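Ferric vibriobactin ABC transporter, periplasmic ferric vibriobactin-binding protein (Vibrio cholerae, PDB 3R5T) binds ferric vibriobactin in the periplasm and probably delivers the iron-loaded siderophore to an ABC transporter for uptake. Local coordinates at residues V175-A180 / I217-L222. Numbering follows the deposited sequence.
Sequences VVNAVA and IHYEHL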
ATOM      1  N   VAL A 175     -18.575  -9.404  11.539  1.00 18.15           N
ATOM      2  CA  VAL A 175     -18.131  -8.848  10.261  0.67 18.47           C
ATOM      3  C   VAL A 175     -16.880  -9.595   9.822  1.00 16.57           C
ATOM      4  O   VAL A 175     -16.109 -10.057  10.666  1.00 17.08           O
ATOM      5  CB  VAL A 175     -17.782  -7.345  10.402  0.67 20.04           C
ATOM      6  CG1 VAL A 175     -17.138  -6.793   9.126  0.67 22.23           C
ATOM      7  CG2 VAL A 175     -19.030  -6.551  10.757  0.67 20.45           C
ATOM      8  N   VAL A 176     -16.673  -9.688   8.515  1.00 14.06           N
ATOM      9  CA  VAL A 176     -15.445 -10.269   8.009  1.00 17.74           C
ATOM     10  C   VAL A 176     -14.302  -9.309   8.324  1.00 14.09           C
ATOM     11  O   VAL A 176     -14.373  -8.122   8.013  1.00 16.43           O
ATOM     12  CB  VAL A 176     -15.537 -10.542   6.485  1.00 17.29           C
ATOM     13  CG1 VAL A 176     -14.141 -10.765   5.885  1.00 16.33           C
ATOM     14  CG2 VAL A 176     -16.462 -11.730   6.227  1.00 16.94           C
ATOM     15  N   ASN A 177     -13.246  -9.821   8.958  1.00 16.10           N
ATOM     16  CA  ASN A 177     -12.057  -9.035   9.266  1.00 14.89           C
ATOM     17  C   ASN A 177     -10.924  -9.501   8.354  1.00 15.52           C
ATOM     18  O   ASN A 177     -11.116 -10.390   7.518  1.00 15.25           O
ATOM     19  CB  ASN A 177     -11.658  -9.231  10.736  1.00 16.13           C
ATOM     20  CG  ASN A 177     -12.581  -8.480  11.715  1.00 17.29           C
ATOM     21  OD1 ASN A 177     -12.126  -7.569  12.416  1.00 16.28           O
ATOM     22  ND2 ASN A 177     -13.875  -8.846  11.759  1.00 17.44           N
ATOM     23  N   ALA A 178      -9.725  -8.967   8.520  1.00 13.84           N
ATOM     24  CA  ALA A 178      -8.650  -9.396   7.621  1.00 15.97           C
ATOM     25  C   ALA A 178      -7.283  -9.364   8.272  1.00 15.57           C
ATOM     26  O   ALA A 178      -7.045  -8.586   9.200  1.00 16.52           O
ATOM     27  CB  ALA A 178      -8.654  -8.582   6.328  1.00 15.46           C
ATOM     28  N   VAL A 179      -6.389 -10.225   7.782  1.00 15.94           N
ATOM     29  CA  VAL A 179      -5.054 -10.345   8.349  1.00 14.74           C
ATOM     30  C   VAL A 179      -4.003 -10.353   7.233  1.00 12.90           C
ATOM     31  O   VAL A 179      -4.124 -11.095   6.258  1.00 14.77           O
ATOM     32  CB  VAL A 179      -4.930 -11.636   9.189  1.00 15.94           C
ATOM     33  CG1 VAL A 179      -3.532 -11.758   9.794  1.00 15.25           C
ATOM     34  CG2 VAL A 179      -6.007 -11.695  10.286  1.00 17.23           C
ATOM     35  N   ALA A 180      -2.956  -9.556   7.397  1.00 14.98           N
ATOM     36  CA  ALA A 180      -1.939  -9.439   6.340  1.00 16.34           C
ATOM     37  C   ALA A 180      -1.215 -10.743   6.018  1.00 16.44           C
ATOM     38  O   ALA A 180      -0.867 -11.519   6.913  1.00 16.67           O
ATOM     39  CB  ALA A 180      -0.890  -8.334   6.670  1.00 13.34           C
ATOM     40  N   ILE A 217     -11.306 -13.051   6.589  1.00 17.05           N
ATOM     41  CA  ILE A 217     -11.653 -14.171   7.464  1.00 15.97           C
ATOM     42  C   ILE A 217     -12.908 -13.878   8.308  1.00 18.00           C
ATOM     43  O   ILE A 217     -13.178 -12.726   8.643  1.00 19.17           O
ATOM     44  CB  ILE A 217     -10.467 -14.518   8.417  1.00 18.73           C
ATOM     45  CG1 ILE A 217     -10.224 -13.365   9.400  1.00 19.52           C
ATOM     46  CG2 ILE A 217      -9.193 -14.858   7.619  1.00 20.21           C
ATOM     47  CD1 ILE A 217      -9.187 -13.650  10.462  1.00 17.82           C
ATOM     48  N   HIS A 218     -13.653 -14.923   8.675  1.00 18.33           N
ATOM     49  CA  HIS A 218     -14.695 -14.758   9.683  1.00 19.49           C
ATOM     50  C   HIS A 218     -14.057 -14.230  10.964  1.00 21.66           C
ATOM     51  O   HIS A 218     -12.919 -14.593  11.308  1.00 19.59           O
ATOM     52  CB  HIS A 218     -15.421 -16.065   9.974  1.00 21.42           C
ATOM     53  CG  HIS A 218     -16.213 -16.593   8.821  1.00 24.70           C
ATOM     54  ND1 HIS A 218     -16.647 -17.899   8.759  1.00 30.42           N
ATOM     55  CD2 HIS A 218     -16.651 -15.997   7.688  1.00 25.95           C
ATOM     56  CE1 HIS A 218     -17.321 -18.085   7.638  1.00 32.89           C
ATOM     57  NE2 HIS A 218     -17.333 -16.948   6.968  1.00 29.52           N
ATOM     58  N   TYR A 219     -14.802 -13.368  11.651  1.00 21.10           N
ATOM     59  CA  TYR A 219     -14.362 -12.719  12.876  1.00 22.03           C
ATOM     60  C   TYR A 219     -13.758 -13.686  13.889  1.00 21.88           C
ATOM     61  O   TYR A 219     -12.723 -13.390  14.484  1.00 21.14           O
ATOM     62  CB  TYR A 219     -15.557 -12.016  13.509  1.00 21.24           C
ATOM     63  CG  TYR A 219     -15.330 -11.490  14.907  1.00 19.42           C
ATOM     64  CD1 TYR A 219     -15.956 -12.084  15.995  1.00 19.26           C
ATOM     65  CD2 TYR A 219     -14.498 -10.405  15.142  1.00 17.98           C
ATOM     66  CE1 TYR A 219     -15.783 -11.605  17.275  1.00 21.94           C
ATOM     67  CE2 TYR A 219     -14.302  -9.920  16.429  1.00 19.95           C
ATOM     68  CZ  TYR A 219     -14.940 -10.536  17.487  1.00 20.87           C
ATOM     69  OH  TYR A 219     -14.786 -10.065  18.764  1.00 22.88           O
ATOM     70  N   GLU A 220     -14.414 -14.825  14.083  1.00 19.46           N
ATOM     71  CA  GLU A 220     -13.985 -15.801  15.092  1.00 21.75           C
ATOM     72  C   GLU A 220     -12.527 -16.228  14.942  1.00 21.30           C
ATOM     73  O   GLU A 220     -11.868 -16.571  15.928  1.00 22.55           O
ATOM     74  CB  GLU A 220     -14.872 -17.059  15.082  1.00 26.44           C
ATOM     75  CG  GLU A 220     -16.258 -16.851  15.650  1.00 31.80           C
ATOM     76  CD  GLU A 220     -17.074 -15.902  14.811  1.00 39.34           C
ATOM     77  OE1 GLU A 220     -16.944 -15.964  13.566  1.00 36.35           O
ATOM     78  OE2 GLU A 220     -17.836 -15.099  15.398  1.00 41.36           O
ATOM     79  N   HIS A 221     -12.017 -16.244  13.715  1.00 17.78           N
ATOM     80  CA  HIS A 221     -10.629 -16.664  13.507  1.00 19.25           C
ATOM     81  C   HIS A 221      -9.608 -15.738  14.170  1.00 18.73           C
ATOM     82  O   HIS A 221      -8.467 -16.154  14.410  1.00 20.46           O
ATOM     83  CB  HIS A 221     -10.302 -16.824  12.019  1.00 22.58           C
ATOM     84  CG  HIS A 221     -10.974 -17.995  11.367  1.00 24.21           C
ATOM     85  ND1 HIS A 221     -10.741 -19.299  11.746  1.00 25.19           N
ATOM     86  CD2 HIS A 221     -11.858 -18.053  10.342  1.00 24.82           C
ATOM     87  CE1 HIS A 221     -11.462 -20.111  10.990  1.00 25.58           C
ATOM     88  NE2 HIS A 221     -12.149 -19.379  10.130  1.00 25.22           N
ATOM     89  N   LEU A 222      -9.987 -14.486  14.422  1.00 20.97           N
ATOM     90  CA  LEU A 222      -9.097 -13.570  15.135  1.00 19.84           C
ATOM     91  C   LEU A 222      -8.653 -14.137  16.474  1.00 21.57           C
ATOM     92  O   LEU A 222      -7.526 -13.886  16.919  1.00 21.09           O
ATOM     93  CB  LEU A 222      -9.759 -12.204  15.359  1.00 18.90           C
ATOM     94  CG  LEU A 222      -9.957 -11.278  14.151  1.00 17.61           C
ATOM     95  CD1 LEU A 222     -10.682 -10.028  14.610  1.00 20.00           C
ATOM     96  CD2 LEU A 222      -8.621 -10.924  13.481  1.00 17.31           C
TER
HETATM   97  O   HOH W   1     -17.657 -13.138  10.768  1.00 29.38           O
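An antiparallel hydrogen-bonded pair, Asn177 with Ile217, joins edge strand 214-217 to strand 177-180 in one lobe of this siderophore-binding protein, beside the siderophore site: the nearby Val175 side chain is about 6 Å from the bound vibriobactin. Asn177 N gives a hydrogen bond to Ile217 O (2.9 Å), and Ile217 N returns a straighter one to Asn177 O (2.8 Å, 166° at the hydrogen). Val176 adds a CA-H...O contact to the same Ile217 O, and its CG1 packs against that oxygen at 3.5 Å. Past the pair, segment 217-222 turns away, Tyr219 to Leu222 taking helical backbone angles without forming a regular helix. Here the Asn177 amide lies between two side chains: ND2 sits at the edge of the Tyr219 ring, 3.8 Å from CD2, and OD1 meets Leu222 CD1 at 3.6 Å. Hydrogen bonds from His171 N to OD1 and from ND2 to Gly172 O, with a weak further one from ND2 to Val175 O, fix the buried amide's rotation. Ile217 CG1 stands between its own backbone N and carbonyl carbon (chi1 66°), which brings it against Asn177 O and carries CD1 on to Val179 CG2 (3.7 Å). Strand 177-180 continues the sheet to strand 165-169, whose Val168 touches Leu222, while Tyr219 OH reaches Asp246 after helix 237-244.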